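Local structure of glucose-6-phosphate dehydrogenase (Trypanosoma cruzi, 5AQ1) at residues B[270-284]-B[351-365]. The protein catalyses the NADP-dependent oxidation of glucose 6-phosphate to 6-phosphogluconolactone, the first step of the pentose phosphate pathway. Numbering follows the deposited sequence.
Sequences IQNHLTQILSLLTME and VNNDRWHGVPFIIRA. With BG6 (6-O-phosphono-beta-D-glucopyranose), chain F.
Thr282, in the last turn of helix 264-282, packs against Trp356 of the loop before strand 361-366 and Phe361 of the strand itself. The helix runs roughly antiparallel to this strand of the large mixed sheet, at 146°. This is helix-on-sheet packing in the C-terminal domain of glucose-6-phosphate dehydrogenase. Thr282 CB sits 3.5 Å from Trp356 NE1. At chi1 57°, OG1 turns back to its own helix and bonds Leu278 O, leaving CG2 for the aromatic pair. CG2 lies over one face of the indole, a CH-pi contact, and 3.5 Å from Phe361 CZ. Arg355 CG covers the opposite indole face. Trp356 NE1 donates in its ring plane to a lone pair of Thr282 O.

Back along the helix, one turn at a time, Leu278 CD1 meets Phe361 CD2, Leu274 CD1 meets Ile363 CG2, and Ile270 CG1 meets Ala365 CB at 3.7 Å. His273 takes no part in this packing: its NE2 hydrogen-bonds O1 of the bound glucose 6-phosphate, while ND1 bonds Asp210.

Beyond the helix end, Arg355 holds Glu284 side-on in a salt bridge, while its NH1 hydrogen-bonds Trp235 O. The carboxylate and guanidinium planes are 46° apart. Arg355 NE donates to Glu284 OE2, and NH2 to Glu284 OE1 at 2.9 Å, both from above the carboxylate plane.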
ATOM      1  N   ILE B 270     -21.589   5.177 -25.661  1.00 36.34           N
ATOM      2  CA  ILE B 270     -20.240   5.209 -25.089  1.00 36.42           C
ATOM      3  C   ILE B 270     -19.873   6.603 -24.581  1.00 36.12           C
ATOM      4  O   ILE B 270     -19.432   6.756 -23.444  1.00 35.12           O
ATOM      5  CB  ILE B 270     -19.178   4.707 -26.089  1.00 37.66           C
ATOM      6  CG1 ILE B 270     -19.423   3.223 -26.392  1.00 38.72           C
ATOM      7  CG2 ILE B 270     -17.771   4.913 -25.531  1.00 37.38           C
ATOM      8  CD1 ILE B 270     -18.456   2.608 -27.379  1.00 39.69           C
ATOM      9  N   GLN B 271     -20.079   7.615 -25.422  1.00 36.69           N
ATOM     10  CA  GLN B 271     -19.746   9.001 -25.084  1.00 36.14           C
ATOM     11  C   GLN B 271     -20.479   9.524 -23.851  1.00 35.74           C
ATOM     12  O   GLN B 271     -19.985  10.427 -23.170  1.00 36.06           O
ATOM     13  CB  GLN B 271     -20.034   9.910 -26.282  1.00 36.84           C
ATOM     14  CG  GLN B 271     -19.706  11.380 -26.062  1.00 37.01           C
ATOM     15  CD  GLN B 271     -20.830  12.172 -25.404  1.00 36.48           C
ATOM     16  OE1 GLN B 271     -21.967  11.711 -25.304  1.00 35.44           O
ATOM     17  NE2 GLN B 271     -20.504  13.370 -24.943  1.00 37.31           N
ATOM     18  N   ASN B 272     -21.650   8.960 -23.564  1.00 35.86           N
ATOM     19  CA  ASN B 272     -22.470   9.415 -22.447  1.00 35.75           C
ATOM     20  C   ASN B 272     -22.598   8.355 -21.349  1.00 35.26           C
ATOM     21  O   ASN B 272     -21.987   8.490 -20.290  1.00 35.29           O
ATOM     22  CB  ASN B 272     -23.841   9.914 -22.937  1.00 36.33           C
ATOM     23  CG  ASN B 272     -24.420   9.059 -24.051  1.00 39.00           C
ATOM     24  OD1 ASN B 272     -24.847   7.927 -23.820  1.00 39.80           O
ATOM     25  ND2 ASN B 272     -24.441   9.596 -25.268  1.00 39.95           N
ATOM     26  N   HIS B 273     -23.366   7.299 -21.596  1.00 35.68           N
ATOM     27  CA  HIS B 273     -23.702   6.343 -20.539  1.00 35.45           C
ATOM     28  C   HIS B 273     -22.466   5.692 -19.921  1.00 34.82           C
ATOM     29  O   HIS B 273     -22.297   5.692 -18.703  1.00 33.91           O
ATOM     30  CB  HIS B 273     -24.627   5.245 -21.069  1.00 36.87           C
ATOM     31  CG  HIS B 273     -25.935   5.748 -21.596  1.00 37.62           C
ATOM     32  ND1 HIS B 273     -26.711   6.660 -20.913  1.00 37.98           N
ATOM     33  CD2 HIS B 273     -26.614   5.448 -22.727  1.00 38.29           C
ATOM     34  CE1 HIS B 273     -27.809   6.906 -21.606  1.00 38.85           C
ATOM     35  NE2 HIS B 273     -27.774   6.183 -22.711  1.00 39.68           N
ATOM     36  N   LEU B 274     -21.606   5.136 -20.768  1.00 35.26           N
ATOM     37  CA  LEU B 274     -20.455   4.371 -20.296  1.00 35.63           C
ATOM     38  C   LEU B 274     -19.311   5.269 -19.817  1.00 35.20           C
ATOM     39  O   LEU B 274     -18.538   4.871 -18.940  1.00 36.60           O
ATOM     40  CB  LEU B 274     -19.969   3.403 -21.378  1.00 35.36           C
ATOM     41  CG  LEU B 274     -21.023   2.455 -21.969  1.00 36.28           C
ATOM     42  CD1 LEU B 274     -20.342   1.353 -22.771  1.00 37.18           C
ATOM     43  CD2 LEU B 274     -21.925   1.844 -20.904  1.00 35.49           C
ATOM     44  N   THR B 275     -19.208   6.470 -20.379  1.00 34.06           N
ATOM     45  CA  THR B 275     -18.242   7.455 -19.901  1.00 33.67           C
ATOM     46  C   THR B 275     -18.646   7.988 -18.524  1.00 33.28           C
ATOM     47  O   THR B 275     -17.791   8.271 -17.690  1.00 33.00           O
ATOM     48  CB  THR B 275     -18.089   8.619 -20.899  1.00 34.77           C
ATOM     49  OG1 THR B 275     -17.660   8.104 -22.162  1.00 33.95           O
ATOM     50  CG2 THR B 275     -17.065   9.645 -20.403  1.00 35.89           C
ATOM     51  N   GLN B 276     -19.948   8.123 -18.285  1.00 34.98           N
ATOM     52  CA  GLN B 276     -20.449   8.484 -16.956  1.00 34.96           C
ATOM     53  C   GLN B 276     -20.039   7.430 -15.932  1.00 34.98           C
ATOM     54  O   GLN B 276     -19.519   7.754 -14.862  1.00 34.63           O
ATOM     55  CB  GLN B 276     -21.974   8.628 -16.967  1.00 35.88           C
ATOM     56  CG  GLN B 276     -22.469   9.976 -17.463  1.00 36.82           C
ATOM     57  CD  GLN B 276     -22.129  11.111 -16.520  1.00 38.52           C
ATOM     58  OE1 GLN B 276     -21.862  10.897 -15.335  1.00 39.00           O
ATOM     59  NE2 GLN B 276     -22.141  12.333 -17.041  1.00 40.09           N
ATOM     60  N   ILE B 277     -20.280   6.167 -16.272  1.00 34.91           N
ATOM     61  CA  ILE B 277     -19.860   5.050 -15.432  1.00 34.94           C
ATOM     62  C   ILE B 277     -18.342   5.072 -15.248  1.00 33.86           C
ATOM     63  O   ILE B 277     -17.851   4.906 -14.134  1.00 32.74           O
ATOM     64  CB  ILE B 277     -20.328   3.696 -16.016  1.00 34.97           C
ATOM     65  CG1 ILE B 277     -21.845   3.558 -15.847  1.00 35.28           C
ATOM     66  CG2 ILE B 277     -19.629   2.531 -15.330  1.00 35.22           C
ATOM     67  CD1 ILE B 277     -22.470   2.480 -16.702  1.00 35.55           C
ATOM     68  N   LEU B 278     -17.611   5.293 -16.338  1.00 33.21           N
ATOM     69  CA  LEU B 278     -16.151   5.389 -16.280  1.00 32.85           C
ATOM     70  C   LEU B 278     -15.702   6.424 -15.254  1.00 32.93           C
ATOM     71  O   LEU B 278     -14.812   6.154 -14.445  1.00 31.96           O
ATOM     72  CB  LEU B 278     -15.571   5.745 -17.652  1.00 32.41           C
ATOM     73  CG  LEU B 278     -14.068   6.032 -17.713  1.00 32.75           C
ATOM     74  CD1 LEU B 278     -13.258   4.824 -17.262  1.00 32.74           C
ATOM     75  CD2 LEU B 278     -13.671   6.444 -19.120  1.00 33.49           C
ATOM     76  N   SER B 279     -16.329   7.599 -15.290  1.00 32.47           N
ATOM     77  CA  SER B 279     -15.949   8.704 -14.412  1.00 32.83           C
ATOM     78  C   SER B 279     -16.203   8.374 -12.947  1.00 32.53           C
ATOM     79  O   SER B 279     -15.399   8.717 -12.085  1.00 32.71           O
ATOM     80  CB  SER B 279     -16.687   9.989 -14.794  1.00 33.06           C
ATOM     81  OG  SER B 279     -18.061   9.913 -14.459  1.00 34.49           O
ATOM     82  N   LEU B 280     -17.314   7.699 -12.668  1.00 32.49           N
ATOM     83  CA  LEU B 280     -17.626   7.286 -11.302  1.00 32.25           C
ATOM     84  C   LEU B 280     -16.645   6.234 -10.781  1.00 31.75           C
ATOM     85  O   LEU B 280     -16.295   6.245  -9.600  1.00 33.27           O
ATOM     86  CB  LEU B 280     -19.057   6.755 -11.219  1.00 32.26           C
ATOM     87  CG  LEU B 280     -20.154   7.796 -11.451  1.00 32.08           C
ATOM     88  CD1 LEU B 280     -21.494   7.118 -11.685  1.00 32.45           C
ATOM     89  CD2 LEU B 280     -20.247   8.764 -10.282  1.00 32.71           C
ATOM     90  N   LEU B 281     -16.204   5.338 -11.661  1.00 30.15           N
ATOM     91  CA  LEU B 281     -15.265   4.280 -11.287  1.00 29.93           C
ATOM     92  C   LEU B 281     -13.824   4.769 -11.093  1.00 29.84           C
ATOM     93  O   LEU B 281     -13.041   4.095 -10.431  1.00 30.31           O
ATOM     94  CB  LEU B 281     -15.262   3.174 -12.347  1.00 30.02           C
ATOM     95  CG  LEU B 281     -16.548   2.365 -12.510  1.00 30.39           C
ATOM     96  CD1 LEU B 281     -16.504   1.572 -13.805  1.00 30.51           C
ATOM     97  CD2 LEU B 281     -16.777   1.445 -11.321  1.00 30.67           C
ATOM     98  N   THR B 282     -13.477   5.914 -11.681  1.00 28.81           N
ATOM     99  CA  THR B 282     -12.089   6.383 -11.717  1.00 29.00           C
ATOM    100  C   THR B 282     -11.801   7.660 -10.916  1.00 30.05           C
ATOM    101  O   THR B 282     -10.647   7.914 -10.567  1.00 30.23           O
ATOM    102  CB  THR B 282     -11.629   6.623 -13.168  1.00 28.70           C
ATOM    103  OG1 THR B 282     -12.511   7.557 -13.801  1.00 28.45           O
ATOM    104  CG2 THR B 282     -11.622   5.315 -13.949  1.00 28.76           C
ATOM    105  N   MET B 283     -12.826   8.468 -10.652  1.00 30.85           N
ATOM    106  CA  MET B 283     -12.654   9.725  -9.923  1.00 31.56           C
ATOM    107  C   MET B 283     -11.975   9.519  -8.575  1.00 31.48           C
ATOM    108  O   MET B 283     -12.023   8.431  -8.004  1.00 30.98           O
ATOM    109  CB  MET B 283     -14.009  10.419  -9.703  1.00 32.57           C
ATOM    110  CG  MET B 283     -14.990   9.640  -8.832  1.00 34.14           C
ATOM    111  SD  MET B 283     -16.612  10.419  -8.659  1.00 35.15           S
ATOM    112  CE  MET B 283     -16.444  11.193  -7.058  1.00 37.02           C
ATOM    113  N   GLU B 284     -11.341  10.577  -8.076  1.00 31.73           N
ATOM    114  CA  GLU B 284     -10.816  10.576  -6.717  1.00 32.88           C
ATOM    115  C   GLU B 284     -11.956  10.721  -5.713  1.00 33.08           C
ATOM    116  O   GLU B 284     -13.080  11.072  -6.076  1.00 33.53           O
ATOM    117  CB  GLU B 284      -9.810  11.714  -6.522  1.00 33.71           C
ATOM    118  CG  GLU B 284      -8.530  11.560  -7.329  1.00 34.07           C
ATOM    119  CD  GLU B 284      -7.701  10.371  -6.887  1.00 34.19           C
ATOM    120  OE1 GLU B 284      -7.581  10.153  -5.659  1.00 35.77           O
ATOM    121  OE2 GLU B 284      -7.178   9.651  -7.764  1.00 32.16           O
ATOM    122  N   VAL B 351      -6.226   6.039 -18.511  1.00 36.15           N
ATOM    123  CA  VAL B 351      -6.359   7.198 -17.637  1.00 34.79           C
ATOM    124  C   VAL B 351      -4.966   7.537 -17.121  1.00 34.65           C
ATOM    125  O   VAL B 351      -4.369   6.749 -16.384  1.00 35.52           O
ATOM    126  CB  VAL B 351      -7.304   6.911 -16.455  1.00 34.67           C
ATOM    127  CG1 VAL B 351      -7.525   8.171 -15.630  1.00 34.75           C
ATOM    128  CG2 VAL B 351      -8.635   6.368 -16.958  1.00 34.84           C
ATOM    129  N   ASN B 352      -4.445   8.693 -17.524  1.00 34.27           N
ATOM    130  CA  ASN B 352      -3.086   9.072 -17.175  1.00 34.55           C
ATOM    131  C   ASN B 352      -2.985   9.838 -15.859  1.00 35.29           C
ATOM    132  O   ASN B 352      -2.892  11.068 -15.831  1.00 34.59           O
ATOM    133  CB  ASN B 352      -2.431   9.876 -18.291  1.00 34.86           C
ATOM    134  CG  ASN B 352      -0.954  10.087 -18.050  1.00 35.80           C
ATOM    135  OD1 ASN B 352      -0.280   9.224 -17.482  1.00 39.06           O
ATOM    136  ND2 ASN B 352      -0.441  11.233 -18.462  1.00 36.00           N
ATOM    137  N   ASN B 353      -2.992   9.079 -14.768  1.00 35.60           N
ATOM    138  CA  ASN B 353      -2.660   9.599 -13.450  1.00 35.00           C
ATOM    139  C   ASN B 353      -2.083   8.478 -12.585  1.00 33.62           C
ATOM    140  O   ASN B 353      -1.950   7.337 -13.037  1.00 32.60           O
ATOM    141  CB  ASN B 353      -3.877  10.273 -12.797  1.00 34.67           C
ATOM    142  CG  ASN B 353      -4.976   9.293 -12.411  1.00 33.71           C
ATOM    143  OD1 ASN B 353      -4.744   8.093 -12.259  1.00 34.00           O
ATOM    144  ND2 ASN B 353      -6.180   9.814 -12.220  1.00 33.60           N
ATOM    145  N   ASP B 354      -1.743   8.802 -11.346  1.00 33.32           N
ATOM    146  CA  ASP B 354      -0.996   7.880 -10.502  1.00 32.66           C
ATOM    147  C   ASP B 354      -1.842   6.730  -9.961  1.00 31.78           C
ATOM    148  O   ASP B 354      -1.320   5.653  -9.694  1.00 31.54           O
ATOM    149  CB  ASP B 354      -0.324   8.655  -9.380  1.00 33.03           C
ATOM    150  CG  ASP B 354       0.695   9.645  -9.909  1.00 34.36           C
ATOM    151  OD1 ASP B 354       1.730   9.199 -10.460  1.00 35.85           O
ATOM    152  OD2 ASP B 354       0.462  10.864  -9.793  1.00 33.84           O
ATOM    153  N   ARG B 355      -3.142   6.948  -9.815  1.00 31.33           N
ATOM    154  CA  ARG B 355      -4.041   5.876  -9.411  1.00 31.46           C
ATOM    155  C   ARG B 355      -4.179   4.815 -10.502  1.00 31.70           C
ATOM    156  O   ARG B 355      -4.285   3.624 -10.196  1.00 32.82           O
ATOM    157  CB  ARG B 355      -5.420   6.439  -9.062  1.00 31.35           C
ATOM    158  CG  ARG B 355      -6.429   5.402  -8.586  1.00 31.50           C
ATOM    159  CD  ARG B 355      -7.772   6.041  -8.302  1.00 31.78           C
ATOM    160  NE  ARG B 355      -7.723   6.896  -7.120  1.00 33.06           N
ATOM    161  CZ  ARG B 355      -7.922   6.483  -5.870  1.00 34.62           C
ATOM    162  NH1 ARG B 355      -8.191   5.206  -5.599  1.00 35.71           N
ATOM    163  NH2 ARG B 355      -7.848   7.358  -4.875  1.00 34.68           N
ATOM    164  N   TRP B 356      -4.169   5.244 -11.764  1.00 32.07           N
ATOM    165  CA  TRP B 356      -4.594   4.391 -12.881  1.00 32.12           C
ATOM    166  C   TRP B 356      -3.539   4.084 -13.939  1.00 32.23           C
ATOM    167  O   TRP B 356      -3.835   3.386 -14.912  1.00 30.41           O
ATOM    168  CB  TRP B 356      -5.809   5.027 -13.567  1.00 31.82           C
ATOM    169  CG  TRP B 356      -7.005   5.068 -12.694  1.00 31.20           C
ATOM    170  CD1 TRP B 356      -7.662   6.178 -12.252  1.00 31.30           C
ATOM    171  CD2 TRP B 356      -7.689   3.944 -12.128  1.00 31.14           C
ATOM    172  NE1 TRP B 356      -8.723   5.815 -11.454  1.00 30.91           N
ATOM    173  CE2 TRP B 356      -8.760   4.449 -11.361  1.00 30.55           C
ATOM    174  CE3 TRP B 356      -7.502   2.557 -12.200  1.00 31.18           C
ATOM    175  CZ2 TRP B 356      -9.639   3.618 -10.671  1.00 29.95           C
ATOM    176  CZ3 TRP B 356      -8.377   1.731 -11.515  1.00 30.91           C
ATOM    177  CH2 TRP B 356      -9.433   2.264 -10.761  1.00 30.84           C
ATOM    178  N   HIS B 357      -2.315   4.570 -13.754  1.00 34.90           N
ATOM    179  CA  HIS B 357      -1.272   4.353 -14.755  1.00 36.90           C
ATOM    180  C   HIS B 357      -1.077   2.863 -15.031  1.00 37.04           C
ATOM    181  O   HIS B 357      -0.914   2.065 -14.102  1.00 37.69           O
ATOM    182  CB  HIS B 357       0.055   4.974 -14.321  1.00 38.61           C
ATOM    183  CG  HIS B 357       1.165   4.786 -15.314  1.00 40.86           C
ATOM    184  ND1 HIS B 357       1.145   5.354 -16.573  1.00 41.68           N
ATOM    185  CD2 HIS B 357       2.326   4.095 -15.232  1.00 40.47           C
ATOM    186  CE1 HIS B 357       2.246   5.018 -17.222  1.00 41.58           C
ATOM    187  NE2 HIS B 357       2.979   4.254 -16.431  1.00 41.63           N
ATOM    188  N   GLY B 358      -1.116   2.499 -16.309  1.00 36.66           N
ATOM    189  CA  GLY B 358      -0.885   1.128 -16.738  1.00 37.29           C
ATOM    190  C   GLY B 358      -2.090   0.206 -16.666  1.00 38.28           C
ATOM    191  O   GLY B 358      -1.984  -0.966 -17.030  1.00 40.58           O
ATOM    192  N   VAL B 359      -3.233   0.717 -16.205  1.00 36.74           N
ATOM    193  CA  VAL B 359      -4.445  -0.088 -16.079  1.00 34.63           C
ATOM    194  C   VAL B 359      -5.321   0.148 -17.303  1.00 35.11           C
ATOM    195  O   VAL B 359      -5.876   1.233 -17.464  1.00 35.34           O
ATOM    196  CB  VAL B 359      -5.239   0.274 -14.808  1.00 34.06           C
ATOM    197  CG1 VAL B 359      -6.459  -0.626 -14.653  1.00 33.56           C
ATOM    198  CG2 VAL B 359      -4.349   0.167 -13.583  1.00 33.88           C
ATOM    199  N   PRO B 360      -5.444  -0.861 -18.179  1.00 36.16           N
ATOM    200  CA  PRO B 360      -6.289  -0.692 -19.357  1.00 35.88           C
ATOM    201  C   PRO B 360      -7.780  -0.657 -19.015  1.00 35.70           C
ATOM    202  O   PRO B 360      -8.263  -1.469 -18.220  1.00 33.93           O
ATOM    203  CB  PRO B 360      -5.965  -1.931 -20.197  1.00 36.46           C
ATOM    204  CG  PRO B 360      -5.547  -2.956 -19.201  1.00 36.45           C
ATOM    205  CD  PRO B 360      -4.810  -2.190 -18.147  1.00 36.30           C
ATOM    206  N   PHE B 361      -8.495   0.285 -19.625  1.00 35.77           N
ATOM    207  CA  PHE B 361      -9.944   0.368 -19.491  1.00 35.10           C
ATOM    208  C   PHE B 361     -10.596  -0.052 -20.794  1.00 35.44           C
ATOM    209  O   PHE B 361     -10.430   0.616 -21.813  1.00 34.69           O
ATOM    210  CB  PHE B 361     -10.365   1.782 -19.110  1.00 34.13           C
ATOM    211  CG  PHE B 361     -10.128   2.097 -17.670  1.00 33.91           C
ATOM    212  CD1 PHE B 361      -8.888   2.550 -17.243  1.00 34.09           C
ATOM    213  CD2 PHE B 361     -11.131   1.917 -16.738  1.00 33.77           C
ATOM    214  CE1 PHE B 361      -8.663   2.835 -15.910  1.00 34.06           C
ATOM    215  CE2 PHE B 361     -10.912   2.199 -15.402  1.00 34.18           C
ATOM    216  CZ  PHE B 361      -9.677   2.659 -14.988  1.00 33.77           C
ATOM    217  N   ILE B 362     -11.328  -1.163 -20.750  1.00 36.14           N
ATOM    218  CA  ILE B 362     -12.022  -1.689 -21.917  1.00 37.77           C
ATOM    219  C   ILE B 362     -13.473  -1.233 -21.881  1.00 38.16           C
ATOM    220  O   ILE B 362     -14.226  -1.615 -20.987  1.00 39.05           O
ATOM    221  CB  ILE B 362     -12.010  -3.232 -21.953  1.00 39.80           C
ATOM    222  CG1 ILE B 362     -10.615  -3.793 -21.664  1.00 40.10           C
ATOM    223  CG2 ILE B 362     -12.519  -3.738 -23.298  1.00 41.21           C
ATOM    224  CD1 ILE B 362      -9.543  -3.308 -22.611  1.00 40.94           C
ATOM    225  N   ILE B 363     -13.861  -0.408 -22.846  1.00 39.15           N
ATOM    226  CA  ILE B 363     -15.252   0.007 -22.992  1.00 39.35           C
ATOM    227  C   ILE B 363     -15.815  -0.722 -24.198  1.00 39.08           C
ATOM    228  O   ILE B 363     -15.271  -0.601 -25.297  1.00 38.88           O
ATOM    229  CB  ILE B 363     -15.395   1.522 -23.259  1.00 40.21           C
ATOM    230  CG1 ILE B 363     -14.520   2.352 -22.308  1.00 40.65           C
ATOM    231  CG2 ILE B 363     -16.862   1.936 -23.168  1.00 39.98           C
ATOM    232  CD1 ILE B 363     -15.056   2.466 -20.900  1.00 41.13           C
ATOM    233  N   ARG B 364     -16.886  -1.485 -24.008  1.00 38.11           N
ATOM    234  CA  ARG B 364     -17.540  -2.118 -25.149  1.00 40.61           C
ATOM    235  C   ARG B 364     -19.054  -1.935 -25.133  1.00 40.49           C
ATOM    236  O   ARG B 364     -19.693  -1.930 -24.080  1.00 39.88           O
ATOM    237  CB  ARG B 364     -17.154  -3.596 -25.265  1.00 41.56           C
ATOM    238  CG  ARG B 364     -17.411  -4.422 -24.026  1.00 40.92           C
ATOM    239  CD  ARG B 364     -16.930  -5.843 -24.238  1.00 41.62           C
ATOM    240  NE  ARG B 364     -17.473  -6.730 -23.217  1.00 41.35           N
ATOM    241  CZ  ARG B 364     -17.671  -8.038 -23.367  1.00 41.91           C
ATOM    242  NH1 ARG B 364     -17.373  -8.653 -24.510  1.00 42.48           N
ATOM    243  NH2 ARG B 364     -18.185  -8.736 -22.362  1.00 42.23           N
ATOM    244  N   ALA B 365     -19.609  -1.768 -26.328  1.00 39.84           N
ATOM    245  CA  ALA B 365     -21.021  -1.480 -26.500  1.00 39.69           C
ATOM    246  C   ALA B 365     -21.458  -1.969 -27.869  1.00 40.14           C
ATOM    247  O   ALA B 365     -20.811  -1.675 -28.875  1.00 40.80           O
ATOM    248  CB  ALA B 365     -21.271   0.016 -26.368  1.00 39.79           C
TER
HETATM  249  C1  BG6 F 550     -30.616   5.350 -25.023  1.00 30.92           C
HETATM  250  C2  BG6 F 550     -29.934   5.090 -26.365  1.00 29.76           C
HETATM  251  O1  BG6 F 550     -30.047   6.504 -24.392  1.00 31.30           O
HETATM  252  O5  BG6 F 550     -30.443   4.216 -24.169  1.00 31.60           O
HETATM  253  C3  BG6 F 550     -30.505   3.826 -26.987  1.00 30.10           C
HETATM  254  O2  BG6 F 550     -30.122   6.202 -27.246  1.00 29.50           O
HETATM  255  C4  BG6 F 550     -30.321   2.679 -26.007  1.00 31.47           C
HETATM  256  O3  BG6 F 550     -29.863   3.513 -28.228  1.00 29.87           O
HETATM  257  C5  BG6 F 550     -31.017   3.015 -24.695  1.00 32.13           C
HETATM  258  O4  BG6 F 550     -30.850   1.479 -26.573  1.00 32.49           O
HETATM  259  C6  BG6 F 550     -30.886   1.876 -23.688  1.00 32.94           C
HETATM  260  O6  BG6 F 550     -31.373   2.279 -22.407  1.00 33.63           O
HETATM  261  P   BG6 F 550     -31.665   1.175 -21.274  1.00 34.65           P
HETATM  262  O1P BG6 F 550     -30.370   0.408 -21.140  1.00 37.93           O
HETATM  263  O2P BG6 F 550     -32.002   1.974 -20.047  1.00 37.03           O
HETATM  264  O3P BG6 F 550     -32.814   0.380 -21.847  1.00 38.15           O
HETATM  265  O   HOH W   1      -8.472   9.598 -10.312  1.00 20.69           O
HETATM  266  O   HOH W   2      -4.441   9.959  -9.169  1.00 30.04           O